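Local coordinates for autotransporter adhesin (Vibrio vulnificus, PDB 4ERR), which probably directs a MARTX toxin effector to membranes through a four-helix-bundle membrane localization domain, at residues B[23-26]-B[27-31]; B[31-34]-B[35-39]; B[39-42]-B[43-46]; B[64-67]-B[68-72]. One frame throughout, in Å; residues are numbered along the deposited sequence. Where two conformers were deposited one is given.

Overall arrangement
Starting from the N terminus, interactions 1 and 2 follow each other along helix 7-37 and share Gln31. Interaction 3 shares Lys39 with interaction 2 and carries the chain round the hairpin into helix 41-60. Each is a local contact within continuous chain, so none closes a long loop and none nests in or crosses another. The two arms of the hairpin are tied by a probable hydrogen bond from Gln31 NE2 to Ala46 O, and the centres of interactions 2 and 3 lie only 8 Å apart. Interaction 4 opens helix 65-81 on the opposite side of the chain's centre, its nearest atoms about 10 Å from interaction 1. The second subunit touches all four.

Interaction 1: B[23-26]-B[27-31]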
loop_
_atom_site.group_PDB
_atom_site.type_symbol
_atom_site.label_atom_id
_atom_site.label_comp_id
_atom_site.label_asym_id
_atom_site.label_seq_id
_atom_site.Cartn_x
_atom_site.Cartn_y
_atom_site.Cartn_z
ATOM N N ALA B 23 -7.121 5.701 7.915
ATOM C CA ALA B 23 -8.166 6.641 8.290
ATOM C C ALA B 23 -8.796 7.335 7.055
ATOM O O ALA B 23 -10.028 7.431 6.946
ATOM C CB ALA B 23 -7.626 7.676 9.304
ATOM N N SER B 24 -7.962 7.820 6.141
ATOM C CA SER B 24 -8.473 8.411 4.910
ATOM C C SER B 24 -9.255 7.373 4.106
ATOM O O SER B 24 -10.316 7.661 3.572
ATOM C CB SER B 24 -7.344 9.012 4.059
ATOM O OG SER B 24 -6.705 10.079 4.721
ATOM N N TYR B 25 -8.734 6.145 4.047
ATOM C CA TYR B 25 -9.422 5.084 3.323
ATOM C C TYR B 25 -10.814 4.813 3.884
ATOM O O TYR B 25 -11.772 4.657 3.142
ATOM C CB TYR B 25 -8.595 3.813 3.284
ATOM C CG TYR B 25 -9.156 2.707 2.457
ATOM C CD1 TYR B 25 -9.425 2.888 1.107
ATOM C CD2 TYR B 25 -9.342 1.434 2.985
ATOM C CE1 TYR B 25 -9.890 1.834 0.318
ATOM C CE2 TYR B 25 -9.798 0.365 2.184
ATOM C CZ TYR B 25 -10.070 0.573 0.871
ATOM O OH TYR B 25 -10.498 -0.491 0.077
ATOM N N GLN B 26 -10.916 4.747 5.205
ATOM C CA GLN B 26 -12.202 4.544 5.847
ATOM C C GLN B 26 -13.201 5.628 5.464
ATOM O O GLN B 26 -14.395 5.378 5.304
ATOM C CB GLN B 26 -12.048 4.489 7.361
ATOM C CG GLN B 26 -13.315 3.993 8.059
ATOM C CD GLN B 26 -13.693 2.574 7.609
ATOM O OE1 GLN B 26 -12.870 1.658 7.669
ATOM N NE2 GLN B 26 -14.932 2.400 7.129
ATOM N N GLY B 27 -12.709 6.850 5.322
ATOM C CA GLY B 27 -13.542 7.956 4.866
ATOM C C GLY B 27 -14.130 7.715 3.480
ATOM O O GLY B 27 -15.300 8.022 3.201
ATOM N N ILE B 28 -13.303 7.173 2.606
ATOM C CA ILE B 28 -13.762 6.793 1.271
ATOM C C ILE B 28 -14.817 5.690 1.349
ATOM O O ILE B 28 -15.865 5.791 0.683
ATOM C CB ILE B 28 -12.597 6.379 0.374
ATOM C CG1 ILE B 28 -11.715 7.580 0.028
ATOM C CG2 ILE B 28 -13.129 5.677 -0.937
ATOM C CD1 ILE B 28 -10.367 7.168 -0.588
ATOM N N LEU B 29 -14.544 4.647 2.151
ATOM C CA LEU B 29 -15.474 3.514 2.329
ATOM C C LEU B 29 -16.841 3.951 2.872
ATOM O O LEU B 29 -17.897 3.445 2.451
ATOM C CB LEU B 29 -14.867 2.483 3.272
ATOM C CG LEU B 29 -13.608 1.719 2.831
ATOM C CD1 LEU B 29 -13.072 0.883 3.983
ATOM C CD2 LEU B 29 -13.866 0.835 1.605
ATOM N N ASP B 30 -16.814 4.871 3.825
ATOM C CA ASP B 30 -18.043 5.400 4.402
ATOM C C ASP B 30 -18.824 6.217 3.381
ATOM O O ASP B 30 -20.034 6.100 3.282
ATOM C CB ASP B 30 -17.735 6.214 5.652
ATOM C CG ASP B 30 -17.217 5.352 6.821
ATOM O OD1 ASP B 30 -17.211 4.087 6.746
ATOM O OD2 ASP B 30 -16.829 5.958 7.817
ATOM N N GLN B 31 -18.127 7.012 2.583
ATOM C CA GLN B 31 -18.792 7.812 1.559
ATOM C C GLN B 31 -19.344 6.937 0.428
ATOM O O GLN B 31 -20.428 7.221 -0.126
ATOM C CB GLN B 31 -17.838 8.846 1.004
ATOM C CG GLN B 31 -18.507 9.836 0.080
ATOM C CD GLN B 31 -19.510 10.742 0.789
ATOM O OE1 GLN B 31 -19.394 11.035 2.000
ATOM N NE2 GLN B 31 -20.503 11.200 0.033
#
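Over one face of the Tyr25 ring lies Leu29, one turn further along the helix. Its CG sits 4.2 Å from the ring centroid and 13° off the normal, a CH-pi contact displaced toward the rim. On that same face the two methyls spread toward the rim, CD1 3.8 Å from Tyr25 CE2 and CD2 3.9 Å from Tyr25 OH. Leu29 has two conformers; these distances belong to one. Tyr25 swings its ring alongside its own carbonyl carbon (chi1 -175°), which directs it along the helix toward Leu29.

The second pair of flat groups is the Gln26 amide and the Asp30 carboxylate, turned 49° against each other. Gln26 NE2 donates to Asp30 OD1 at 2.9 Å. The acceptor lies in the amide plane, but the donor comes from above the carboxylate plane. A bend at chi2 turns the amide forward along the helix to make this i to i+4 hydrogen bond on the exposed side. Beneath both pairs, Leu29 N bonds to Tyr25 O at 2.9 Å and Asp30 N to Gln26 O.

Ser24 and Ile28 face helix 41-60, where both meet Tyr57, and Ser24 OG bonds to NE2 of His61, just past that helix. The second subunit packs against Tyr25 and Leu29, with its Arg66 making a cation-pi contact to the Tyr25 ring and its Val7 resting on Leu29.

Interaction 2: B[31-34]-B[35-39]; sequences QLDL and VHQAK
Leu32 and His36, one turn apart on helix 7-37, lie side by side and point the same way. The methyl CD1 of Leu32 sits 3.8 Å from His36 NE2, and Leu32 CG lies near His36 CD2. His36 CD2 also comes to 3.3 Å from Leu32 O, which meets the ring obliquely. Leu32 reaches the histidine because its CG stands opposite the backbone N (chi1 -179°), sending the isobutyl group forward along the helix.

On the outer flank Leu34 and Gln37 are set across each other instead of in line, and the touch is slight: Leu34 CD2 to Gln37 OE1 is 4.1 Å. Gln37 folds its aliphatic part over the Asp33 carbonyl, with CG 3.3 Å from Asp33 O, and extends beyond it. Val35 lays its CG2 branch over Gln31 O on the inner side, where Ala46 and Ser47 of helix 41-60 also pack against it.

The backbone bonds fade toward the helix end. Val35 N to Gln31 O is 2.9 Å and well directed, whereas Leu34 O takes only weak bonds from Gln37 N and Ala38 N, at 3.2 and 3.0 Å, before Ala38 leaves the helix.

Leu32 gives the imidazole an apolar flank, while the ring's NE2 is bonded to Phe5 O of the second subunit. A carbonyl can only accept, so NE2 most likely carries a hydrogen there.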
loop_
_atom_site.group_PDB
_atom_site.type_symbol
_atom_site.label_atom_id
_atom_site.label_comp_id
_atom_site.label_asym_id
_atom_site.label_seq_id
_atom_site.Cartn_x
_atom_site.Cartn_y
_atom_site.Cartn_z
ATOM N N GLN B 31 -18.127 7.012 2.583
ATOM C CA GLN B 31 -18.792 7.812 1.559
ATOM C C GLN B 31 -19.344 6.937 0.428
ATOM O O GLN B 31 -20.428 7.221 -0.126
ATOM C CB GLN B 31 -17.838 8.846 1.004
ATOM C CG GLN B 31 -18.507 9.836 0.080
ATOM C CD GLN B 31 -19.510 10.742 0.789
ATOM O OE1 GLN B 31 -19.394 11.035 2.000
ATOM N NE2 GLN B 31 -20.503 11.200 0.033
ATOM N N LEU B 32 -18.629 5.858 0.104
ATOM C CA LEU B 32 -19.114 4.912 -0.897
ATOM C C LEU B 32 -20.417 4.253 -0.431
ATOM O O LEU B 32 -21.353 4.089 -1.217
ATOM C CB LEU B 32 -18.023 3.877 -1.198
ATOM C CG LEU B 32 -18.342 2.811 -2.239
ATOM C CD1 LEU B 32 -18.687 3.499 -3.565
ATOM C CD2 LEU B 32 -17.135 1.882 -2.442
ATOM N N ASP B 33 -20.497 3.879 0.841
ATOM C CA ASP B 33 -21.746 3.348 1.369
ATOM C C ASP B 33 -22.860 4.391 1.255
ATOM O O ASP B 33 -23.970 4.036 0.887
ATOM C CB ASP B 33 -21.580 2.876 2.816
ATOM C CG ASP B 33 -21.093 1.445 2.929
ATOM O OD1 ASP B 33 -21.436 0.578 2.080
ATOM O OD2 ASP B 33 -20.405 1.187 3.909
ATOM N N LEU B 34 -22.561 5.673 1.541
ATOM C CA LEU B 34 -23.590 6.737 1.369
ATOM C C LEU B 34 -24.086 6.810 -0.077
ATOM O O LEU B 34 -25.290 6.946 -0.312
ATOM C CB LEU B 34 -23.108 8.119 1.834
ATOM C CG LEU B 34 -22.868 8.219 3.348
ATOM C CD1 LEU B 34 -22.436 9.644 3.689
ATOM C CD2 LEU B 34 -24.122 7.811 4.155
ATOM N N VAL B 35 -23.165 6.699 -1.045
ATOM C CA VAL B 35 -23.549 6.724 -2.452
ATOM C C VAL B 35 -24.593 5.614 -2.724
ATOM O O VAL B 35 -25.636 5.868 -3.309
ATOM C CB VAL B 35 -22.321 6.570 -3.401
ATOM C CG1 VAL B 35 -22.781 6.324 -4.831
ATOM C CG2 VAL B 35 -21.368 7.810 -3.329
ATOM N N HIS B 36 -24.331 4.392 -2.259
ATOM C CA HIS B 36 -25.241 3.287 -2.531
ATOM C C HIS B 36 -26.526 3.305 -1.728
ATOM O O HIS B 36 -27.516 2.710 -2.144
ATOM C CB HIS B 36 -24.509 1.958 -2.370
ATOM C CG HIS B 36 -23.486 1.715 -3.438
ATOM N ND1 HIS B 36 -23.840 1.462 -4.746
ATOM C CD2 HIS B 36 -22.126 1.667 -3.398
ATOM C CE1 HIS B 36 -22.744 1.270 -5.465
ATOM N NE2 HIS B 36 -21.694 1.396 -4.677
ATOM N N GLN B 37 -26.534 4.024 -0.616
ATOM C CA GLN B 37 -27.721 4.104 0.240
ATOM C C GLN B 37 -28.655 5.244 -0.183
ATOM O O GLN B 37 -29.850 5.276 0.193
ATOM C CB GLN B 37 -27.281 4.247 1.706
ATOM C CG GLN B 37 -26.743 2.939 2.295
ATOM C CD GLN B 37 -25.931 3.120 3.583
ATOM O OE1 GLN B 37 -25.951 4.177 4.203
ATOM N NE2 GLN B 37 -25.194 2.075 3.971
ATOM N N ALA B 38 -28.115 6.169 -0.969
ATOM C CA ALA B 38 -28.856 7.333 -1.442
ATOM C C ALA B 38 -29.720 7.014 -2.663
ATOM O O ALA B 38 -29.409 6.124 -3.443
ATOM C CB ALA B 38 -27.874 8.469 -1.773
ATOM N N LYS B 39 -30.814 7.748 -2.812
ATOM C CA LYS B 39 -31.661 7.616 -3.982
ATOM C C LYS B 39 -31.749 8.978 -4.648
ATOM O O LYS B 39 -31.674 10.003 -3.978
ATOM C CB LYS B 39 -33.064 7.124 -3.606
ATOM C CG LYS B 39 -33.134 5.666 -3.164
ATOM C CD LYS B 39 -32.524 5.443 -1.781
ATOM C CE LYS B 39 -33.177 6.326 -0.725
ATOM N NZ LYS B 39 -34.618 6.005 -0.552
#

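Interaction 3: B[39-42]-B[43-46]; sequences KGRD and QIAA
Gly40 offers its carbonyl to the first turn of the helix that starts here: Gln43 N approaches Gly40 O at 2.9 Å and Ile44 N at 3.5 Å, both weak bonds. Gly40 is the N-cap residue of helix 41-60, and its positive phi of 50° is easily adopted without a side chain. The carbonyl of Arg41 is better used. Ala45 N bonds to Arg41 O at 3.3 Å in an almost straight line (174°), while Ile44 N gives the same oxygen only a weak bond. By the next residue the pattern is regular, with Ala46 N to Asp42 O at 3.1 Å. Close packing is thus confined to backbone and CB atoms: Ala46 CB rests 3.5 Å from Asp42 O, and Gln43 CB 3.3 Å from Gly40 O.

The outer side, where Arg41 and Ile44 are both exposed, is much looser. The two run side by side in the same direction, and their one approach is Arg41 NH2 to Ile44 CD1 at 3.9 Å, oblique to the guanidinium. The arginine chain bends at chi2 (-60°) and runs beside the isoleucine, so that only its NH2 end comes near.

This start of helix 41-60 leans on helix 7-37, whose Gln31 NE2 donates to Ala46 O. On the other chain, Leu81 of the second subunit packs against Ile44.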
loop_
_atom_site.group_PDB
_atom_site.type_symbol
_atom_site.label_atom_id
_atom_site.label_comp_id
_atom_site.label_asym_id
_atom_site.label_seq_id
_atom_site.Cartn_x
_atom_site.Cartn_y
_atom_site.Cartn_z
ATOM N N LYS B 39 -30.814 7.748 -2.812
ATOM C CA LYS B 39 -31.661 7.616 -3.982
ATOM C C LYS B 39 -31.749 8.978 -4.648
ATOM O O LYS B 39 -31.674 10.003 -3.978
ATOM C CB LYS B 39 -33.064 7.124 -3.606
ATOM C CG LYS B 39 -33.134 5.666 -3.164
ATOM C CD LYS B 39 -32.524 5.443 -1.781
ATOM C CE LYS B 39 -33.177 6.326 -0.725
ATOM N NZ LYS B 39 -34.618 6.005 -0.552
ATOM N N GLY B 40 -31.908 8.970 -5.969
ATOM C CA GLY B 40 -32.038 10.207 -6.770
ATOM C C GLY B 40 -30.999 11.302 -6.554
ATOM O O GLY B 40 -29.795 11.039 -6.597
ATOM N N ARG B 41 -31.473 12.520 -6.288
ATOM C CA ARG B 41 -30.590 13.692 -6.133
ATOM C C ARG B 41 -29.526 13.501 -5.059
ATOM O O ARG B 41 -28.400 13.995 -5.195
ATOM C CB ARG B 41 -31.393 14.960 -5.810
ATOM C CG ARG B 41 -32.426 15.365 -6.859
ATOM C CD ARG B 41 -31.795 15.650 -8.226
ATOM N NE ARG B 41 -32.812 15.886 -9.253
ATOM C CZ ARG B 41 -32.568 15.915 -10.563
ATOM N NH1 ARG B 41 -33.565 16.130 -11.414
ATOM N NH2 ARG B 41 -31.333 15.727 -11.031
ATOM N N ASP B 42 -29.880 12.803 -3.984
ATOM C CA ASP B 42 -28.929 12.553 -2.902
ATOM C C ASP B 42 -27.737 11.725 -3.411
ATOM O O ASP B 42 -26.597 11.970 -3.003
ATOM C CB ASP B 42 -29.622 11.882 -1.707
ATOM C CG ASP B 42 -30.658 12.782 -1.053
ATOM O OD1 ASP B 42 -30.761 13.968 -1.457
ATOM O OD2 ASP B 42 -31.372 12.312 -0.137
ATOM N N GLN B 43 -27.993 10.786 -4.329
ATOM C CA GLN B 43 -26.932 9.931 -4.879
ATOM C C GLN B 43 -25.913 10.724 -5.721
ATOM O O GLN B 43 -24.693 10.473 -5.676
ATOM C CB GLN B 43 -27.552 8.763 -5.679
ATOM C CG GLN B 43 -26.583 7.703 -6.086
ATOM C CD GLN B 43 -27.271 6.403 -6.502
ATOM O OE1 GLN B 43 -26.989 5.331 -5.948
ATOM N NE2 GLN B 43 -28.185 6.493 -7.458
ATOM N N ILE B 44 -26.402 11.717 -6.452
ATOM C CA ILE B 44 -25.526 12.565 -7.264
ATOM C C ILE B 44 -24.559 13.369 -6.382
ATOM O O ILE B 44 -23.325 13.368 -6.592
ATOM C CB ILE B 44 -26.343 13.552 -8.134
ATOM C CG1 ILE B 44 -27.142 12.773 -9.192
ATOM C CG2 ILE B 44 -25.400 14.577 -8.789
ATOM C CD1 ILE B 44 -28.225 13.596 -9.895
ATOM N N ALA B 45 -25.115 14.055 -5.385
ATOM C CA ALA B 45 -24.296 14.843 -4.474
ATOM C C ALA B 45 -23.241 13.973 -3.776
ATOM O O ALA B 45 -22.066 14.356 -3.662
ATOM C CB ALA B 45 -25.161 15.565 -3.437
ATOM N N ALA B 46 -23.652 12.792 -3.333
ATOM C CA ALA B 46 -22.752 11.913 -2.612
ATOM C C ALA B 46 -21.597 11.457 -3.521
ATOM O O ALA B 46 -20.458 11.275 -3.047
ATOM C CB ALA B 46 -23.526 10.695 -2.052
#

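Interaction 4: B[64-67]-B[68-72]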
loop_
_atom_site.group_PDB
_atom_site.type_symbol
_atom_site.label_atom_id
_atom_site.label_comp_id
_atom_site.label_asym_id
_atom_site.label_seq_id
_atom_site.Cartn_x
_atom_site.Cartn_y
_atom_site.Cartn_z
ATOM N N SER B 64 2.143 3.301 0.216
ATOM C CA SER B 64 1.609 2.563 1.351
ATOM C C SER B 64 2.533 2.672 2.565
ATOM O O SER B 64 3.736 2.958 2.451
ATOM C CB SER B 64 1.422 1.090 0.992
ATOM O OG SER B 64 2.663 0.441 0.821
ATOM N N GLY B 65 1.987 2.428 3.739
ATOM C CA GLY B 65 2.814 2.361 4.962
ATOM C C GLY B 65 3.960 1.360 4.829
ATOM O O GLY B 65 5.096 1.634 5.180
ATOM N N ARG B 66 3.640 0.173 4.329
ATOM C CA ARG B 66 4.623 -0.847 4.074
ATOM C C ARG B 66 5.730 -0.332 3.154
ATOM O O ARG B 66 6.923 -0.481 3.435
ATOM C CB ARG B 66 3.925 -2.019 3.401
ATOM C CG ARG B 66 4.849 -3.083 2.984
ATOM C CD ARG B 66 4.121 -4.110 2.136
ATOM N NE ARG B 66 3.067 -4.788 2.864
ATOM C CZ ARG B 66 2.199 -5.632 2.302
ATOM N NH1 ARG B 66 2.238 -5.868 0.999
ATOM N NH2 ARG B 66 1.278 -6.233 3.042
ATOM N N ASN B 67 5.350 0.290 2.051
ATOM C CA ASN B 67 6.366 0.738 1.099
ATOM C C ASN B 67 7.252 1.834 1.671
ATOM O O ASN B 67 8.459 1.856 1.423
ATOM C CB ASN B 67 5.768 1.109 -0.262
ATOM C CG ASN B 67 5.457 -0.115 -1.121
ATOM O OD1 ASN B 67 5.055 -1.170 -0.600
ATOM N ND2 ASN B 67 5.676 0.004 -2.427
ATOM N N GLN B 68 6.651 2.733 2.441
ATOM C CA GLN B 68 7.424 3.772 3.116
ATOM C C GLN B 68 8.442 3.145 4.061
ATOM O O GLN B 68 9.606 3.579 4.085
ATOM C CB GLN B 68 6.532 4.734 3.883
ATOM C CG GLN B 68 5.692 5.662 3.044
ATOM C CD GLN B 68 4.786 6.512 3.894
ATOM O OE1 GLN B 68 3.554 6.323 3.908
ATOM N NE2 GLN B 68 5.369 7.406 4.631
ATOM N N ALA B 69 8.037 2.126 4.816
ATOM C CA ALA B 69 8.949 1.446 5.762
ATOM C C ALA B 69 10.047 0.673 5.018
ATOM O O ALA B 69 11.215 0.673 5.418
ATOM C CB ALA B 69 8.159 0.503 6.705
ATOM N N LEU B 70 9.666 0.003 3.940
ATOM C CA LEU B 70 10.653 -0.710 3.101
ATOM C C LEU B 70 11.704 0.239 2.480
ATOM O O LEU B 70 12.858 -0.141 2.316
ATOM C CB LEU B 70 9.957 -1.511 2.013
ATOM C CG LEU B 70 9.227 -2.773 2.450
ATOM C CD1 LEU B 70 8.459 -3.366 1.282
ATOM C CD2 LEU B 70 10.196 -3.779 3.040
ATOM N N THR B 71 11.290 1.445 2.104
ATOM C CA THR B 71 12.210 2.434 1.561
ATOM C C THR B 71 13.241 2.802 2.633
ATOM O O THR B 71 14.411 2.953 2.323
ATOM C CB THR B 71 11.464 3.643 0.978
ATOM O OG1 THR B 71 10.680 3.202 -0.143
ATOM C CG2 THR B 71 12.418 4.775 0.535
ATOM N N GLN B 72 12.793 2.925 3.892
ATOM C CA GLN B 72 13.726 3.197 4.988
ATOM C C GLN B 72 14.652 2.005 5.230
ATOM O O GLN B 72 15.862 2.179 5.451
ATOM C CB GLN B 72 12.967 3.613 6.253
ATOM C CG GLN B 72 12.252 4.943 6.069
ATOM C CD GLN B 72 11.554 5.436 7.324
ATOM O OE1 GLN B 72 10.969 4.662 8.074
ATOM N NE2 GLN B 72 11.650 6.732 7.570
#
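Asn67 O is approached by two donors of Thr71: the backbone N at 2.9 Å, a clear hydrogen bond, and OG1 at 3.0 Å, whose proton has another acceptor within reach, so that bond is not settled. Upstream, the carbonyls are paired in order. Gln68 N meets Ser64 O at 2.9 Å with a nearly straight N-H (166°), Ala69 N bonds to Gly65 O, and Leu70 N bonds to Arg66 O at 2.8 Å.

At the helix start, where no earlier turn supplies carbonyls, Ser64 OG takes the Asn67 N-H at 3.0 Å. The serine hydroxyl is placed for this by a chi1 of 69°.

The Asn67 amide is buried but not stranded. In the second subunit, Tyr57 OH bonds to its OD1 and the carbonyl of His61 accepts from its ND2, so both ends of the amide are used across the subunit boundary. Arg66 takes an apolar role within the helix: its CG lies 4.0 Å from Leu70 CD1, the two chains side by side and pointing the same way. The arginine chain then bends at chi3 (-63°), and its side chain also packs on Tyr57 of the second subunit.

The arrangement is a serine N-cap opening helix 65-81. Here the first two turns also form part of the subunit interface, with Leu70 against Tyr57 and Thr71 against Ile58 of the second subunit, in a four-helix-bundle membrane localization domain.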